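Local coordinates for protein taurocyamine kinase (Schistosoma mansoni, PDB 4WOD) that reversibly transfers phosphate between ATP and the guanidino group of taurocyamine, using magnesium, and holds arginine in its guanidino-substrate pocket in this crystal, at residues A[119-127]-A[236-247]; A[273-284]-A[317-327]. The protein carries 4 engineered substitutions. All coordinates share one frame; numbering follows the deposited sequence.

Contact 1: residues A[119-127]-A[236-247]; sequences STRVRLGRT and LTAVYKRLADAI. Engineered in segment 236-247: Thr237 (natural residue Ile).
Val122 sits at the middle of a largely apolar seam with no hydrogen bond across it, its two methyl branches shared among several helix residues. CG2 lies 3.7 Å from Val239 CG1 and 4.0 Å from Leu236 CD1, while CG1 presses on Leu243 CD2 at 3.4 Å, tighter than ordinary carbon contact. CG1 also comes near the edge of the Tyr240 ring. Branching at CB suits valine to a strand and offers the helix two contact points from one short side chain. Further along, Leu124 and Leu243 overlap flank to flank, their tips directed oppositely and their CD2 atoms 3.8 Å apart; Leu124 CD1 goes on to meet Ile247 CD1. At the start of the strand Thr120 turns its methyl to the helix, CG2 lying 3.9 Å from Leu236 CD1. With chi1 at -60°, OG1 lies beside the backbone N and CG2 anti to it. Leu236 packs in addition on Val335 and Met338 of helix 331-355.

The arrangement is a helix laid over one face of the antiparallel sheet in the phosphagen kinase catalytic domain, helix 236-247 running at only 23° to strand 119-126 with their axes 7.9 Å apart. Thr120, Val122 and Leu124 face the helix, whereas Arg121 and Arg123, both predicted ATP ligands, lie on the side turned from it.

Polar groups enter mainly at the margins. Arg126, bent at chi2 (-69°), carries its guanidinium so that Ile247 CG1 lies over one face, 3.8 Å from NH2, and NH1 donates to the carbonyl O of Gly125 at 3.0 Å. The Tyr240 hydroxyl is hydrogen-bonded to the carbonyl of Phe99, and Thr120 OG1 to that of Gly233.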
loop_
_atom_site.group_PDB
_atom_site.type_symbol
_atom_site.label_atom_id
_atom_site.label_comp_id
_atom_site.label_asym_id
_atom_site.label_seq_id
_atom_site.Cartn_x
_atom_site.Cartn_y
_atom_site.Cartn_z
ATOM N N SER A 119 -13.319 -3.589 22.135
ATOM C CA SER A 119 -12.471 -3.506 23.314
ATOM C C SER A 119 -11.301 -2.567 23.073
ATOM O O SER A 119 -10.975 -2.222 21.930
ATOM C CB SER A 119 -11.956 -4.893 23.713
ATOM O OG SER A 119 -11.184 -5.435 22.659
ATOM N N THR A 120 -10.686 -2.162 24.180
ATOM C CA THR A 120 -9.606 -1.203 24.185
ATOM C C THR A 120 -8.535 -1.780 25.089
ATOM O O THR A 120 -8.835 -2.373 26.128
ATOM C CB THR A 120 -10.068 0.179 24.704
ATOM O OG1 THR A 120 -11.102 0.694 23.864
ATOM C CG2 THR A 120 -8.907 1.182 24.764
ATOM N N ARG A 121 -7.285 -1.614 24.692
ATOM C CA ARG A 121 -6.191 -2.241 25.406
ATOM C C ARG A 121 -4.958 -1.344 25.305
ATOM O O ARG A 121 -4.727 -0.744 24.264
ATOM C CB ARG A 121 -5.955 -3.645 24.811
ATOM C CG ARG A 121 -4.577 -4.250 25.000
ATOM C CD ARG A 121 -4.526 -5.668 24.390
ATOM N NE ARG A 121 -3.205 -6.302 24.472
ATOM C CZ ARG A 121 -2.120 -5.908 23.799
ATOM N NH1 ARG A 121 -2.182 -4.881 22.959
ATOM N NH2 ARG A 121 -0.969 -6.560 23.949
ATOM N N VAL A 122 -4.203 -1.195 26.391
ATOM C CA VAL A 122 -2.896 -0.536 26.314
ATOM C C VAL A 122 -1.814 -1.432 26.953
ATOM O O VAL A 122 -1.989 -1.994 28.044
ATOM C CB VAL A 122 -2.890 0.867 26.982
ATOM C CG1 VAL A 122 -1.583 1.589 26.691
ATOM C CG2 VAL A 122 -4.050 1.709 26.467
ATOM N N ARG A 123 -0.711 -1.574 26.235
ATOM C CA ARG A 123 0.365 -2.474 26.613
ATOM C C ARG A 123 1.687 -1.726 26.710
ATOM O O ARG A 123 1.959 -0.838 25.898
ATOM C CB ARG A 123 0.482 -3.610 25.585
ATOM C CG ARG A 123 1.679 -4.543 25.790
ATOM C CD ARG A 123 2.319 -4.926 24.455
ATOM N NE ARG A 123 3.324 -3.946 24.040
ATOM C CZ ARG A 123 3.741 -3.787 22.788
ATOM N NH1 ARG A 123 3.236 -4.535 21.814
ATOM N NH2 ARG A 123 4.660 -2.866 22.508
ATOM N N LEU A 124 2.494 -2.072 27.710
ATOM C CA LEU A 124 3.894 -1.675 27.758
ATOM C C LEU A 124 4.766 -2.828 28.259
ATOM O O LEU A 124 4.263 -3.855 28.736
ATOM C CB LEU A 124 4.103 -0.438 28.639
ATOM C CG LEU A 124 3.602 -0.392 30.082
ATOM C CD1 LEU A 124 4.445 -1.226 31.055
ATOM C CD2 LEU A 124 3.528 1.071 30.529
ATOM N N GLY A 125 6.073 -2.625 28.167
ATOM C CA GLY A 125 7.052 -3.618 28.577
ATOM C C GLY A 125 8.191 -2.938 29.321
ATOM O O GLY A 125 8.393 -1.725 29.177
ATOM N N ARG A 126 8.922 -3.707 30.135
ATOM C CA ARG A 126 10.107 -3.203 30.810
ATOM C C ARG A 126 11.177 -4.278 30.929
ATOM O O ARG A 126 10.875 -5.469 31.059
ATOM C CB ARG A 126 9.780 -2.689 32.217
ATOM C CG ARG A 126 8.851 -1.475 32.270
ATOM C CD ARG A 126 9.537 -0.225 31.728
ATOM N NE ARG A 126 8.794 1.003 32.027
ATOM C CZ ARG A 126 7.984 1.611 31.165
ATOM N NH1 ARG A 126 7.792 1.084 29.951
ATOM N NH2 ARG A 126 7.356 2.734 31.517
ATOM N N THR A 127 12.420 -3.822 30.887
ATOM C CA THR A 127 13.589 -4.626 31.183
ATOM C C THR A 127 14.076 -4.268 32.572
ATOM O O THR A 127 14.264 -3.089 32.869
ATOM C CB THR A 127 14.717 -4.353 30.201
ATOM O OG1 THR A 127 14.296 -4.668 28.869
ATOM C CG2 THR A 127 15.981 -5.146 30.596
ATOM N N LEU A 236 -10.768 4.412 26.662
ATOM C CA LEU A 236 -9.304 4.558 26.607
ATOM C C LEU A 236 -8.749 5.269 27.842
ATOM O O LEU A 236 -7.681 4.922 28.342
ATOM C CB LEU A 236 -8.878 5.316 25.342
ATOM C CG LEU A 236 -7.381 5.645 25.204
ATOM C CD1 LEU A 236 -6.594 4.371 25.019
ATOM C CD2 LEU A 236 -7.103 6.599 24.050
ATOM N N THR A 237 -9.481 6.261 28.339
ATOM C CA THR A 237 -9.033 7.032 29.498
ATOM C C THR A 237 -8.729 6.173 30.735
ATOM O O THR A 237 -7.639 6.273 31.312
ATOM C CB THR A 237 -10.089 8.093 29.878
ATOM O OG1 THR A 237 -10.164 9.071 28.829
ATOM C CG2 THR A 237 -9.702 8.764 31.194
ATOM N N ALA A 238 -9.690 5.338 31.124
ATOM C CA ALA A 238 -9.552 4.438 32.276
ATOM C C ALA A 238 -8.459 3.381 32.042
ATOM O O ALA A 238 -7.627 3.133 32.912
ATOM C CB ALA A 238 -10.886 3.764 32.569
ATOM N N VAL A 239 -8.461 2.774 30.858
ATOM C CA VAL A 239 -7.472 1.743 30.518
ATOM C C VAL A 239 -6.058 2.299 30.666
ATOM O O VAL A 239 -5.183 1.669 31.273
ATOM C CB VAL A 239 -7.668 1.220 29.078
ATOM C CG1 VAL A 239 -6.562 0.230 28.690
ATOM C CG2 VAL A 239 -9.026 0.586 28.937
ATOM N N TYR A 240 -5.856 3.491 30.116
ATOM C CA TYR A 240 -4.540 4.128 30.091
ATOM C C TYR A 240 -4.108 4.581 31.474
ATOM O O TYR A 240 -2.966 4.369 31.857
ATOM C CB TYR A 240 -4.547 5.310 29.130
ATOM C CG TYR A 240 -3.277 6.140 29.089
ATOM C CD1 TYR A 240 -2.166 5.721 28.371
ATOM C CD2 TYR A 240 -3.214 7.365 29.736
ATOM C CE1 TYR A 240 -1.016 6.493 28.304
ATOM C CE2 TYR A 240 -2.070 8.141 29.695
ATOM C CZ TYR A 240 -0.969 7.702 28.980
ATOM O OH TYR A 240 0.159 8.486 28.932
ATOM N N LYS A 241 -5.022 5.209 32.209
ATOM C CA LYS A 241 -4.742 5.606 33.583
ATOM C C LYS A 241 -4.399 4.405 34.444
ATOM O O LYS A 241 -3.469 4.469 35.246
ATOM C CB LYS A 241 -5.933 6.345 34.196
ATOM C CG LYS A 241 -5.973 7.818 33.862
ATOM C CD LYS A 241 -7.159 8.519 34.535
ATOM C CE LYS A 241 -7.398 9.886 33.884
ATOM N NZ LYS A 241 -8.321 10.793 34.657
ATOM N N ARG A 242 -5.156 3.321 34.289
ATOM C CA ARG A 242 -4.929 2.110 35.078
ATOM C C ARG A 242 -3.529 1.566 34.810
ATOM O O ARG A 242 -2.809 1.192 35.733
ATOM C CB ARG A 242 -5.974 1.039 34.762
ATOM C CG ARG A 242 -5.855 -0.227 35.582
ATOM C CD ARG A 242 -6.863 -1.249 35.082
ATOM N NE ARG A 242 -8.097 -0.544 34.803
ATOM C CZ ARG A 242 -8.840 -0.697 33.717
ATOM N NH1 ARG A 242 -8.519 -1.577 32.790
ATOM N NH2 ARG A 242 -9.931 0.037 33.580
ATOM N N LEU A 243 -3.150 1.549 33.535
ATOM C CA LEU A 243 -1.809 1.130 33.153
ATOM C C LEU A 243 -0.733 2.041 33.720
ATOM O O LEU A 243 0.252 1.560 34.278
ATOM C CB LEU A 243 -1.660 1.084 31.642
ATOM C CG LEU A 243 -0.274 0.616 31.186
ATOM C CD1 LEU A 243 -0.023 -0.827 31.585
ATOM C CD2 LEU A 243 -0.138 0.773 29.669
ATOM N N ALA A 244 -0.915 3.353 33.559
ATOM C CA ALA A 244 0.094 4.326 33.963
ATOM C C ALA A 244 0.335 4.248 35.467
ATOM O O ALA A 244 1.482 4.255 35.920
ATOM C CB ALA A 244 -0.322 5.727 33.574
ATOM N N ASP A 245 -0.748 4.183 36.238
ATOM C CA ASP A 245 -0.630 4.122 37.705
ATOM C C ASP A 245 0.221 2.939 38.156
ATOM O O ASP A 245 1.103 3.097 39.000
ATOM C CB ASP A 245 -1.998 4.032 38.379
ATOM C CG ASP A 245 -2.711 5.369 38.453
ATOM O OD1 ASP A 245 -2.054 6.411 38.236
ATOM O OD2 ASP A 245 -3.928 5.374 38.753
ATOM N N ALA A 246 -0.030 1.772 37.569
ATOM C CA ALA A 246 0.644 0.542 37.971
ATOM C C ALA A 246 2.142 0.584 37.703
ATOM O O ALA A 246 2.942 0.183 38.562
ATOM C CB ALA A 246 0.029 -0.660 37.268
ATOM N N ILE A 247 2.530 1.056 36.522
ATOM C CA ILE A 247 3.951 1.002 36.173
ATOM C C ILE A 247 4.732 2.032 37.003
ATOM O O ILE A 247 5.876 1.802 37.394
ATOM C CB ILE A 247 4.177 1.205 34.652
ATOM C CG1 ILE A 247 5.572 0.699 34.245
ATOM C CG2 ILE A 247 3.953 2.643 34.234
ATOM C CD1 ILE A 247 5.795 -0.794 34.577
#

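Contact 2: residues A[273-284]-A[317-327]; sequences GTTLRASVHAKI and GIYDLSNKRRL
Arg277 and Asp320 meet head-on, guanidinium and carboxylate planes only 19° apart, and join in a salt bridge using both terminal nitrogens and both oxygens. NH1 of Arg277 reaches OD2 of Asp320 at 2.9 Å from above the carboxylate plane; NH2 and OD1 are modelled implausibly close, so the detail of that half is doubtful. Asp320 gets there with CG anti to its backbone N (chi1 -174°), carrying the acid toward the neighbouring strand. The His281 ring stands almost perpendicular to this carboxylate, CE1 3.2 Å from OD2 of Asp320, and its NE2 is hydrogen-bonded to Glu310.

Arg326 runs alongside Arg277, the guanidinium planes turned 52° apart. Arg277 CB and the carbonyl O of Leu276 lie over one face of the Arg326 guanidinium, and Arg277 CG is 3.3 Å from Arg326 NH2. The charged ends stay apart, Arg277 NE to Arg326 NH2 being 5.0 Å. Asn323 spans the gap where regular pairing ends: its OD1 accepts from Ala278 N at 2.7 Å and its ND2 donates to Leu276 O at 2.9 Å. An amide, with both an acceptor and a donor, suits this mimicry of a backbone pair. Beyond it, Arg326 O takes both Thr274 N and Thr274 OG1, and that hydroxyl also closes an ST turn by accepting from Leu276 N.

Strands 277-283 and 318-323 are antiparallel neighbours in the catalytic-domain sheet, with Val280–Leu321 and Ala282–Tyr319 as hydrogen-bonded pairs. Just past the strand end, Ile284 CD1 meets Leu321 CD2 tip to tip at 4.2 Å, while Ile284 crosses Tyr319 at about a right angle.

With Arg121 and Arg305 close to Arg277, all three predicted ATP ligands, the Asp320 carboxylate probably offsets part of the local positive charge and holds the Arg277 guanidinium in a set orientation.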
loop_
_atom_site.group_PDB
_atom_site.type_symbol
_atom_site.label_atom_id
_atom_site.label_comp_id
_atom_site.label_asym_id
_atom_site.label_seq_id
_atom_site.Cartn_x
_atom_site.Cartn_y
_atom_site.Cartn_z
ATOM N N GLY A 273 11.740 2.690 23.212
ATOM C CA GLY A 273 11.219 4.034 23.432
ATOM C C GLY A 273 10.170 4.060 24.523
ATOM O O GLY A 273 10.507 3.910 25.707
ATOM N N THR A 274 8.905 4.247 24.133
ATOM C CA THR A 274 7.802 4.175 25.083
ATOM C C THR A 274 7.422 2.746 25.417
ATOM O O THR A 274 6.851 2.504 26.474
ATOM C CB THR A 274 6.515 4.871 24.571
ATOM O OG1 THR A 274 6.033 4.216 23.380
ATOM C CG2 THR A 274 6.785 6.345 24.290
ATOM N N THR A 275 7.718 1.829 24.486
ATOM C CA THR A 275 7.229 0.448 24.455
ATOM C C THR A 275 5.700 0.381 24.359
ATOM O O THR A 275 5.126 -0.691 24.385
ATOM C CB THR A 275 7.680 -0.387 25.692
ATOM O OG1 THR A 275 6.799 -0.162 26.794
ATOM C CG2 THR A 275 9.098 -0.045 26.109
ATOM N N LEU A 276 5.047 1.526 24.233
ATOM C CA LEU A 276 3.606 1.571 24.407
ATOM C C LEU A 276 2.831 1.227 23.137
ATOM O O LEU A 276 3.074 1.795 22.075
ATOM C CB LEU A 276 3.188 2.955 24.913
ATOM C CG LEU A 276 1.752 3.100 25.429
ATOM C CD1 LEU A 276 1.734 3.098 26.943
ATOM C CD2 LEU A 276 1.111 4.376 24.886
ATOM N N ARG A 277 1.909 0.272 23.255
ATOM C CA ARG A 277 0.960 -0.013 22.178
ATOM C C ARG A 277 -0.447 0.136 22.717
ATOM O O ARG A 277 -0.923 -0.713 23.484
ATOM C CB ARG A 277 1.146 -1.411 21.596
ATOM C CG ARG A 277 0.300 -1.637 20.339
ATOM C CD ARG A 277 0.400 -3.074 19.793
ATOM N NE ARG A 277 -0.735 -3.881 20.241
ATOM C CZ ARG A 277 -1.791 -4.186 19.488
ATOM N NH1 ARG A 277 -2.782 -4.920 19.985
ATOM N NH2 ARG A 277 -1.855 -3.776 18.230
ATOM N N ALA A 278 -1.075 1.250 22.352
ATOM C CA ALA A 278 -2.463 1.510 22.685
ATOM C C ALA A 278 -3.279 1.075 21.501
ATOM O O ALA A 278 -2.951 1.437 20.381
ATOM C CB ALA A 278 -2.688 2.976 22.968
ATOM N N SER A 279 -4.361 0.357 21.730
ATOM C CA SER A 279 -5.136 -0.120 20.593
ATOM C C SER A 279 -6.611 -0.372 20.900
ATOM O O SER A 279 -7.001 -0.500 22.059
ATOM C CB SER A 279 -4.506 -1.402 20.069
ATOM O OG SER A 279 -4.832 -2.458 20.936
ATOM N N VAL A 280 -7.417 -0.449 19.842
ATOM C CA VAL A 280 -8.787 -0.948 19.923
ATOM C C VAL A 280 -8.989 -2.081 18.928
ATOM O O VAL A 280 -8.314 -2.128 17.890
ATOM C CB VAL A 280 -9.839 0.144 19.619
ATOM C CG1 VAL A 280 -9.828 1.180 20.694
ATOM C CG2 VAL A 280 -9.601 0.784 18.201
ATOM N N HIS A 281 -9.904 -2.991 19.261
ATOM C CA HIS A 281 -10.492 -3.889 18.267
ATOM C C HIS A 281 -11.754 -3.218 17.742
ATOM O O HIS A 281 -12.709 -3.011 18.494
ATOM C CB HIS A 281 -10.828 -5.254 18.859
ATOM C CG HIS A 281 -9.681 -6.208 18.867
ATOM N ND1 HIS A 281 -8.430 -5.862 19.326
ATOM C CD2 HIS A 281 -9.593 -7.498 18.465
ATOM C CE1 HIS A 281 -7.618 -6.897 19.211
ATOM N NE2 HIS A 281 -8.299 -7.904 18.691
ATOM N N ALA A 282 -11.761 -2.859 16.464
ATOM C CA ALA A 282 -12.886 -2.096 15.939
ATOM C C ALA A 282 -13.476 -2.746 14.701
ATOM O O ALA A 282 -12.745 -3.339 13.914
ATOM C CB ALA A 282 -12.455 -0.675 15.619
ATOM N N LYS A 283 -14.787 -2.598 14.528
ATOM C CA LYS A 283 -15.487 -3.022 13.310
ATOM C C LYS A 283 -15.465 -1.930 12.244
ATOM O O LYS A 283 -16.270 -0.998 12.284
ATOM C CB LYS A 283 -16.939 -3.405 13.610
ATOM C CG LYS A 283 -17.123 -4.560 14.574
ATOM C CD LYS A 283 -18.424 -4.389 15.352
ATOM C CE LYS A 283 -18.255 -4.650 16.850
ATOM N NZ LYS A 283 -19.313 -3.969 17.675
ATOM N N ILE A 284 -14.561 -2.062 11.280
ATOM C CA ILE A 284 -14.435 -1.085 10.201
ATOM C C ILE A 284 -14.387 -1.748 8.805
ATOM O O ILE A 284 -13.469 -1.487 8.020
ATOM C CB ILE A 284 -13.172 -0.223 10.402
ATOM C CG1 ILE A 284 -11.920 -1.113 10.478
ATOM C CG2 ILE A 284 -13.291 0.582 11.717
ATOM C CD1 ILE A 284 -10.633 -0.378 10.238
ATOM N N GLY A 317 -13.879 -7.583 8.973
ATOM C CA GLY A 317 -14.001 -6.149 9.128
ATOM C C GLY A 317 -13.671 -5.699 10.537
ATOM O O GLY A 317 -13.799 -4.517 10.854
ATOM N N ILE A 318 -13.242 -6.632 11.384
ATOM C CA ILE A 318 -12.758 -6.273 12.713
ATOM C C ILE A 318 -11.234 -6.191 12.724
ATOM O O ILE A 318 -10.557 -7.169 12.424
ATOM C CB ILE A 318 -13.214 -7.267 13.783
ATOM C CG1 ILE A 318 -14.738 -7.264 13.886
ATOM C CG2 ILE A 318 -12.608 -6.899 15.123
ATOM C CD1 ILE A 318 -15.267 -8.051 15.051
ATOM N N TYR A 319 -10.706 -5.021 13.069
ATOM C CA TYR A 319 -9.264 -4.803 13.047
ATOM C C TYR A 319 -8.739 -4.282 14.357
ATOM O O TYR A 319 -9.455 -3.609 15.098
ATOM C CB TYR A 319 -8.877 -3.822 11.942
ATOM C CG TYR A 319 -8.980 -4.438 10.578
ATOM C CD1 TYR A 319 -7.836 -4.880 9.908
ATOM C CD2 TYR A 319 -10.218 -4.617 9.971
ATOM C CE1 TYR A 319 -7.925 -5.463 8.664
ATOM C CE2 TYR A 319 -10.320 -5.203 8.737
ATOM C CZ TYR A 319 -9.173 -5.614 8.076
ATOM O OH TYR A 319 -9.283 -6.195 6.833
ATOM N N ASP A 320 -7.477 -4.601 14.622
ATOM C CA ASP A 320 -6.724 -3.971 15.695
ATOM C C ASP A 320 -6.076 -2.709 15.132
ATOM O O ASP A 320 -5.347 -2.759 14.136
ATOM C CB ASP A 320 -5.674 -4.937 16.254
ATOM C CG ASP A 320 -4.946 -4.379 17.469
ATOM O OD1 ASP A 320 -4.018 -3.564 17.284
ATOM O OD2 ASP A 320 -5.285 -4.769 18.612
ATOM N N LEU A 321 -6.373 -1.574 15.754
ATOM C CA LEU A 321 -5.834 -0.280 15.355
ATOM C C LEU A 321 -5.022 0.271 16.508
ATOM O O LEU A 321 -5.573 0.451 17.582
ATOM C CB LEU A 321 -6.955 0.707 15.009
ATOM C CG LEU A 321 -7.951 0.251 13.939
ATOM C CD1 LEU A 321 -9.059 1.272 13.816
ATOM C CD2 LEU A 321 -7.227 0.076 12.609
ATOM N N SER A 322 -3.739 0.544 16.291
ATOM C CA SER A 322 -2.875 1.087 17.358
ATOM C C SER A 322 -1.995 2.264 16.894
ATOM O O SER A 322 -1.819 2.473 15.703
ATOM C CB SER A 322 -1.985 -0.025 17.928
ATOM O OG SER A 322 -1.185 -0.613 16.922
ATOM N N ASN A 323 -1.453 3.035 17.843
ATOM C CA ASN A 323 -0.433 4.018 17.518
ATOM C C ASN A 323 0.696 3.366 16.732
ATOM O O ASN A 323 1.168 2.294 17.101
ATOM C CB ASN A 323 0.134 4.680 18.791
ATOM C CG ASN A 323 0.567 3.669 19.859
ATOM O OD1 ASN A 323 -0.262 2.969 20.451
ATOM N ND2 ASN A 323 1.880 3.627 20.141
ATOM N N LYS A 324 1.126 3.994 15.640
ATOM C CA LYS A 324 2.231 3.416 14.876
ATOM C C LYS A 324 3.585 3.737 15.508
ATOM O O LYS A 324 4.575 3.081 15.216
ATOM C CB LYS A 324 2.208 3.903 13.425
ATOM C CG LYS A 324 2.585 5.383 13.244
ATOM C CD LYS A 324 2.519 5.817 11.776
ATOM C CE LYS A 324 2.973 7.276 11.607
ATOM N NZ LYS A 324 2.769 7.770 10.207
ATOM N N ARG A 325 3.637 4.737 16.384
ATOM C CA ARG A 325 4.930 5.175 16.899
ATOM C C ARG A 325 5.237 4.615 18.272
ATOM O O ARG A 325 4.344 4.444 19.090
ATOM C CB ARG A 325 5.011 6.707 16.939
ATOM C CG ARG A 325 5.157 7.335 15.582
ATOM C CD ARG A 325 5.352 8.847 15.700
ATOM N NE ARG A 325 5.038 9.564 14.465
ATOM C CZ ARG A 325 5.808 9.550 13.381
ATOM N NH1 ARG A 325 6.931 8.830 13.373
ATOM N NH2 ARG A 325 5.454 10.243 12.301
ATOM N N ARG A 326 6.511 4.323 18.514
ATOM C CA ARG A 326 6.972 3.890 19.838
ATOM C C ARG A 326 8.130 4.751 20.338
ATOM O O ARG A 326 8.260 5.018 21.535
ATOM C CB ARG A 326 7.446 2.428 19.811
ATOM C CG ARG A 326 6.459 1.413 19.280
ATOM C CD ARG A 326 5.484 0.933 20.346
ATOM N NE ARG A 326 4.629 -0.119 19.806
ATOM C CZ ARG A 326 3.639 0.084 18.942
ATOM N NH1 ARG A 326 3.345 1.320 18.514
ATOM N NH2 ARG A 326 2.946 -0.957 18.493
ATOM N N LEU A 327 8.996 5.136 19.411
ATOM C CA LEU A 327 10.258 5.762 19.757
ATOM C C LEU A 327 10.293 7.226 19.337
ATOM O O LEU A 327 9.862 7.577 18.238
ATOM C CB LEU A 327 11.413 4.994 19.110
ATOM C CG LEU A 327 12.837 5.480 19.376
ATOM C CD1 LEU A 327 13.250 5.164 20.803
ATOM C CD2 LEU A 327 13.803 4.849 18.396
#

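Overall arrangement
Contacts 1 and 2 share one antiparallel sheet, contact 1 through its strand; their centres are about 13 Å apart, and they meet where strands 117-126 and 277-283 run side by side. Arg121 O to Ser279 N at 2.8 Å and Arg123 O to Arg277 N at 2.9 Å are probable hydrogen bonds across that seam. Contact 1 backs the sheet with a helix, while contact 2 extends it toward strand 302-306. Arg121, Arg123 and Arg277 all belong to the predicted ATP site. The bound arginine is about 6 Å from the Arg123 side chain and about 9 Å from that of Arg326. Asn271, part of its pocket, hydrogen-bonds Arg123 and touches Arg326.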